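PDB 3IV0: SusD homolog, which probably binds glycans at the cell surface as an outer-membrane SusD-family protein, although its own ligand is not known. Local coordinates for residues F129-R140 against S204-W215. Numbering follows the deposited sequence. Where two conformers were deposited one is given.
Sequences FMRSLSYFFIVR and SVIALMMHINLW
F136 turns the edge of its ring to one face of W215, in a T-shaped pair. The ring of F136 and the five-membered ring of W215 stand at 90°, with centroids 5.0 Å apart. That same indole face also takes the aliphatic part of R140. Segments 129-140 and 204-215, from two helices of the buried core of the SusD-type fold, whose family belongs to the TPR clan, run roughly parallel, their axes at 31°. R140 CG lies over the six-membered ring of W215, 3.7 Å from its centroid, in a CH-pi contact. R140 CG also covers one face of F136, toward the rim, and W215 CD1 is at the edge of F136, in its plane. H211 joins this aromatic cluster. Its ring meets F136 rim to rim, and its CB lies 3.6 Å from F136 CZ.

The two segments pack knobs-into-holes. F136 fills the hole formed by L208, H211, I212 and W215. Its CG is anti to the backbone N (chi1 178°), which carries the ring across to the other helix. In return, L208 sits among F129, S132, L133 and F136. Its two methyls divide the work: CD1 reaches F136 CD2 at 3.6 Å, and CD2 reaches F129 CE1 at 3.6 Å.

Were W215 an alanine, the edge of F136 would probably lose its aromatic face and the R140 methylenes their cover. H211 also meets the ring of F365, which carries the aromatic cluster beyond the two helices, and the R140 guanidinium makes a cation-pi contact with Y431.

At the other end of the contact, F129 meets the first turn of 204-215. S204 CB lies off-centre over the F129 ring, 4.1 Å from its centroid, and V205 CG2 touches F129 CD1 at 3.9 Å.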
loop_
_atom_site.group_PDB
_atom_site.type_symbol
_atom_site.label_atom_id
_atom_site.label_comp_id
_atom_site.label_asym_id
_atom_site.label_seq_id
_atom_site.Cartn_x
_atom_site.Cartn_y
_atom_site.Cartn_z
ATOM N N PHE A 129 10.537 -10.307 -5.885
ATOM C CA PHE A 129 9.845 -9.361 -5.040
ATOM C C PHE A 129 8.683 -8.693 -5.770
ATOM O O PHE A 129 7.548 -8.631 -5.249
ATOM C CB PHE A 129 10.791 -8.303 -4.470
ATOM C CG PHE A 129 10.072 -7.214 -3.714
ATOM C CD1 PHE A 129 9.605 -7.446 -2.421
ATOM C CD2 PHE A 129 9.788 -6.003 -4.309
ATOM C CE1 PHE A 129 8.900 -6.470 -1.743
ATOM C CE2 PHE A 129 9.070 -5.022 -3.625
ATOM C CZ PHE A 129 8.646 -5.261 -2.328
HETATM N N MSE A 130 8.905 -8.199 -6.968
HETATM C CA MSE A 130 7.907 -7.475 -7.676
HETATM C C MSE A 130 6.794 -8.361 -8.131
HETATM O O MSE A 130 5.635 -7.920 -8.152
HETATM C CB MSE A 130 8.536 -6.702 -8.851
HETATM C CG MSE A 130 9.378 -5.533 -8.342
HETATM SE SE MSE A 130 8.523 -4.256 -7.189
HETATM C CE MSE A 130 7.286 -3.599 -8.392
ATOM N N ARG A 131 7.095 -9.590 -8.477
ATOM C CA ARG A 131 6.033 -10.541 -8.796
ATOM C C ARG A 131 5.144 -10.794 -7.601
ATOM O O ARG A 131 3.911 -10.796 -7.725
ATOM C CB ARG A 131 6.618 -11.846 -9.327
ATOM C CG ARG A 131 5.556 -12.860 -9.739
ATOM C CD ARG A 131 6.150 -14.101 -10.381
ATOM N NE ARG A 131 6.882 -14.844 -9.379
ATOM C CZ ARG A 131 7.722 -15.848 -9.619
ATOM N NH1 ARG A 131 7.940 -16.239 -10.841
ATOM N NH2 ARG A 131 8.343 -16.454 -8.616
ATOM N N SER A 132 5.771 -11.032 -6.450
ATOM C CA SER A 132 5.050 -11.237 -5.198
ATOM C C SER A 132 4.239 -10.028 -4.797
ATOM O O SER A 132 3.082 -10.173 -4.340
ATOM C CB SER A 132 5.972 -11.632 -4.066
ATOM O OG SER A 132 6.705 -12.804 -4.435
ATOM N N LEU A 133 4.806 -8.840 -4.956
ATOM C CA LEU A 133 4.080 -7.623 -4.629
ATOM C C LEU A 133 2.854 -7.446 -5.504
ATOM O O LEU A 133 1.787 -7.067 -5.053
ATOM C CB LEU A 133 4.990 -6.397 -4.747
ATOM C CG LEU A 133 4.403 -5.091 -4.256
ATOM C CD1 LEU A 133 4.151 -5.086 -2.742
ATOM C CD2 LEU A 133 5.376 -3.962 -4.586
ATOM N N SER A 134 3.003 -7.763 -6.793
ATOM C CA SER A 134 1.893 -7.659 -7.743
ATOM C C SER A 134 0.812 -8.661 -7.381
ATOM O O SER A 134 -0.377 -8.286 -7.359
ATOM C CB SER A 134 2.387 -7.882 -9.173
ATOM O OG SER A 134 3.305 -6.863 -9.560
ATOM N N TYR A 135 1.184 -9.926 -7.135
ATOM C CA TYR A 135 0.199 -10.912 -6.723
ATOM C C TYR A 135 -0.490 -10.472 -5.436
ATOM O O TYR A 135 -1.717 -10.596 -5.296
ATOM C CB TYR A 135 0.825 -12.310 -6.515
ATOM C CG TYR A 135 0.842 -13.117 -7.805
ATOM C CD1 TYR A 135 -0.333 -13.434 -8.439
ATOM C CD2 TYR A 135 2.020 -13.557 -8.356
ATOM C CE1 TYR A 135 -0.344 -14.161 -9.616
ATOM C CE2 TYR A 135 2.021 -14.283 -9.541
ATOM C CZ TYR A 135 0.841 -14.552 -10.163
ATOM O OH TYR A 135 0.796 -15.283 -11.360
ATOM N N PHE A 136 0.263 -9.975 -4.465
ATOM C CA PHE A 136 -0.342 -9.492 -3.226
ATOM C C PHE A 136 -1.329 -8.389 -3.493
ATOM O O PHE A 136 -2.443 -8.428 -2.954
ATOM C CB PHE A 136 0.714 -9.030 -2.257
ATOM C CG PHE A 136 0.166 -8.472 -0.968
ATOM C CD1 PHE A 136 -0.586 -9.267 -0.122
ATOM C CD2 PHE A 136 0.460 -7.189 -0.580
ATOM C CE1 PHE A 136 -1.047 -8.770 1.097
ATOM C CE2 PHE A 136 -0.031 -6.676 0.650
ATOM C CZ PHE A 136 -0.787 -7.495 1.464
ATOM N N PHE A 137 -0.972 -7.417 -4.317
ATOM C CA PHE A 137 -1.887 -6.315 -4.590
ATOM C C PHE A 137 -3.163 -6.788 -5.261
ATOM O O PHE A 137 -4.275 -6.274 -4.971
ATOM C CB PHE A 137 -1.189 -5.256 -5.459
ATOM C CG PHE A 137 -0.538 -4.151 -4.659
ATOM C CD1 PHE A 137 0.268 -4.425 -3.580
ATOM C CD2 PHE A 137 -0.754 -2.833 -5.003
ATOM C CE1 PHE A 137 0.828 -3.396 -2.853
ATOM C CE2 PHE A 137 -0.199 -1.800 -4.276
ATOM C CZ PHE A 137 0.606 -2.098 -3.201
ATOM N N ILE A 138 -3.083 -7.745 -6.179
ATOM C CA ILE A 138 -4.301 -8.200 -6.829
ATOM C C ILE A 138 -5.129 -9.144 -5.951
ATOM O O ILE A 138 -6.351 -9.179 -6.066
ATOM C CB ILE A 138 -4.075 -8.774 -8.244
ATOM C CG1 ILE A 138 -3.138 -9.975 -8.302
ATOM C CG2 ILE A 138 -3.618 -7.652 -9.172
ATOM C CD1 ILE A 138 -3.070 -10.661 -9.693
ATOM N N VAL A 139 -4.496 -9.904 -5.067
ATOM C CA VAL A 139 -5.271 -10.685 -4.093
ATOM C C VAL A 139 -6.049 -9.735 -3.197
ATOM O O VAL A 139 -7.259 -9.943 -2.917
ATOM C CB VAL A 139 -4.372 -11.595 -3.254
ATOM C CG1 VAL A 139 -5.139 -12.108 -2.026
ATOM C CG2 VAL A 139 -3.895 -12.784 -4.126
ATOM N N ARG A 140 -5.405 -8.697 -2.685
ATOM C CA ARG A 140 -6.103 -7.771 -1.810
ATOM C C ARG A 140 -7.292 -7.135 -2.501
ATOM O O ARG A 140 -8.308 -6.817 -1.838
ATOM C CB ARG A 140 -5.202 -6.645 -1.304
ATOM C CG ARG A 140 -4.082 -7.008 -0.390
ATOM C CD ARG A 140 -3.554 -5.778 0.305
ATOM N NE ARG A 140 -3.092 -4.775 -0.649
ATOM C CZ ARG A 140 -2.475 -3.652 -0.284
ATOM N NH1 ARG A 140 -2.113 -3.444 0.985
ATOM N NH2 ARG A 140 -2.158 -2.750 -1.186
ATOM N N SER A 204 12.160 -3.977 2.051
ATOM C CA SER A 204 10.996 -4.120 1.195
ATOM C C SER A 204 10.409 -5.547 1.335
ATOM O O SER A 204 9.182 -5.749 1.482
ATOM C CB SER A 204 11.374 -3.911 -0.259
ATOM O OG SER A 204 12.098 -2.724 -0.479
ATOM N N VAL A 205 11.306 -6.529 1.241
ATOM C CA VAL A 205 10.934 -7.926 1.355
ATOM C C VAL A 205 10.299 -8.219 2.705
ATOM O O VAL A 205 9.246 -8.857 2.761
ATOM C CB VAL A 205 12.133 -8.868 1.113
ATOM C CG1 VAL A 205 11.748 -10.326 1.371
ATOM C CG2 VAL A 205 12.686 -8.698 -0.349
ATOM N N ILE A 206 10.916 -7.739 3.784
ATOM C CA ILE A 206 10.369 -7.992 5.108
ATOM C C ILE A 206 8.969 -7.393 5.244
ATOM O O ILE A 206 8.055 -8.069 5.743
ATOM C CB ILE A 206 11.318 -7.440 6.191
ATOM C CG1 ILE A 206 12.623 -8.253 6.231
ATOM C CG2 ILE A 206 10.628 -7.476 7.568
ATOM C CD1 ILE A 206 13.746 -7.553 6.981
ATOM N N ALA A 207 8.769 -6.154 4.836
ATOM C CA ALA A 207 7.468 -5.514 4.981
ATOM C C ALA A 207 6.399 -6.269 4.219
ATOM O O ALA A 207 5.292 -6.517 4.717
ATOM C CB ALA A 207 7.517 -4.075 4.538
ATOM N N LEU A 208 6.689 -6.664 2.984
ATOM C CA LEU A 208 5.737 -7.405 2.184
ATOM C C LEU A 208 5.372 -8.737 2.850
ATOM O O LEU A 208 4.218 -9.124 2.931
ATOM C CB LEU A 208 6.277 -7.636 0.773
ATOM C CG LEU A 208 5.393 -8.492 -0.133
ATOM C CD1 LEU A 208 3.945 -7.985 -0.213
ATOM C CD2 LEU A 208 6.004 -8.660 -1.521
HETATM N N MSE A 209 6.364 -9.428 3.377
HETATM C CA MSE A 209 6.100 -10.692 4.046
HETATM C C MSE A 209 5.249 -10.529 5.274
HETATM O O MSE A 209 4.393 -11.369 5.556
HETATM C CB MSE A 209 7.404 -11.392 4.380
HETATM C CG MSE A 209 8.201 -11.933 3.157
HETATM SE SE MSE A 209 9.824 -12.836 3.623
HETATM C CE MSE A 209 9.089 -14.532 4.372
HETATM N N MSE A 210 5.442 -9.422 5.998
HETATM C CA MSE A 210 4.600 -9.166 7.153
HETATM C C MSE A 210 3.158 -8.951 6.751
HETATM O O MSE A 210 2.249 -9.511 7.354
HETATM C CB MSE A 210 5.099 -7.984 7.974
HETATM C CG MSE A 210 6.486 -8.173 8.488
HETATM SE SE MSE A 210 7.322 -6.599 9.311
HETATM C CE MSE A 210 6.422 -6.606 10.845
ATOM N N HIS A 211 2.946 -8.197 5.670
ATOM C CA HIS A 211 1.602 -7.974 5.167
ATOM C C HIS A 211 0.954 -9.267 4.694
ATOM O O HIS A 211 -0.209 -9.528 4.988
ATOM C CB HIS A 211 1.659 -6.984 4.017
ATOM C CG HIS A 211 1.472 -5.591 4.445
ATOM N ND1 HIS A 211 2.484 -4.781 4.930
ATOM C CD2 HIS A 211 0.342 -4.861 4.466
ATOM C CE1 HIS A 211 1.961 -3.599 5.238
ATOM N NE2 HIS A 211 0.671 -3.630 4.959
ATOM N N ILE A 212 1.697 -10.109 3.998
ATOM C CA ILE A 212 1.128 -11.352 3.476
ATOM C C ILE A 212 0.717 -12.254 4.638
ATOM O O ILE A 212 -0.406 -12.794 4.651
ATOM C CB ILE A 212 2.103 -12.058 2.523
ATOM C CG1 ILE A 212 2.284 -11.290 1.227
ATOM C CG2 ILE A 212 1.608 -13.489 2.211
ATOM C CD1 ILE A 212 3.449 -11.800 0.384
ATOM N N ASN A 213 1.578 -12.404 5.635
ATOM C CA ASN A 213 1.218 -13.181 6.827
ATOM C C ASN A 213 -0.052 -12.648 7.480
ATOM O O ASN A 213 -0.902 -13.416 7.915
ATOM C CB ASN A 213 2.355 -13.157 7.823
ATOM C CG ASN A 213 3.370 -14.254 7.569
ATOM O OD1 ASN A 213 3.084 -15.444 7.771
ATOM N ND2 ASN A 213 4.557 -13.871 7.109
ATOM N N LEU A 214 -0.196 -11.333 7.590
ATOM C CA LEU A 214 -1.354 -10.760 8.274
ATOM C C LEU A 214 -2.642 -10.919 7.472
ATOM O O LEU A 214 -3.733 -11.044 8.051
ATOM C CB LEU A 214 -1.078 -9.312 8.668
ATOM C CG LEU A 214 0.007 -9.205 9.764
ATOM C CD1 LEU A 214 0.475 -7.768 9.883
ATOM C CD2 LEU A 214 -0.548 -9.688 11.114
ATOM N N TRP A 215 -2.552 -11.017 6.152
ATOM C CA TRP A 215 -3.699 -11.356 5.329
ATOM C C TRP A 215 -4.041 -12.829 5.540
ATOM O O TRP A 215 -5.221 -13.197 5.600
ATOM C CB TRP A 215 -3.503 -10.991 3.827
ATOM C CG TRP A 215 -3.863 -9.602 3.596
ATOM C CD1 TRP A 215 -3.176 -8.502 4.001
ATOM C CD2 TRP A 215 -5.042 -9.129 2.946
ATOM N NE1 TRP A 215 -3.873 -7.362 3.673
ATOM C CE2 TRP A 215 -5.018 -7.724 3.003
ATOM C CE3 TRP A 215 -6.115 -9.756 2.307
ATOM C CZ2 TRP A 215 -6.056 -6.946 2.469
ATOM C CZ3 TRP A 215 -7.121 -8.992 1.767
ATOM C CH2 TRP A 215 -7.090 -7.612 1.853
#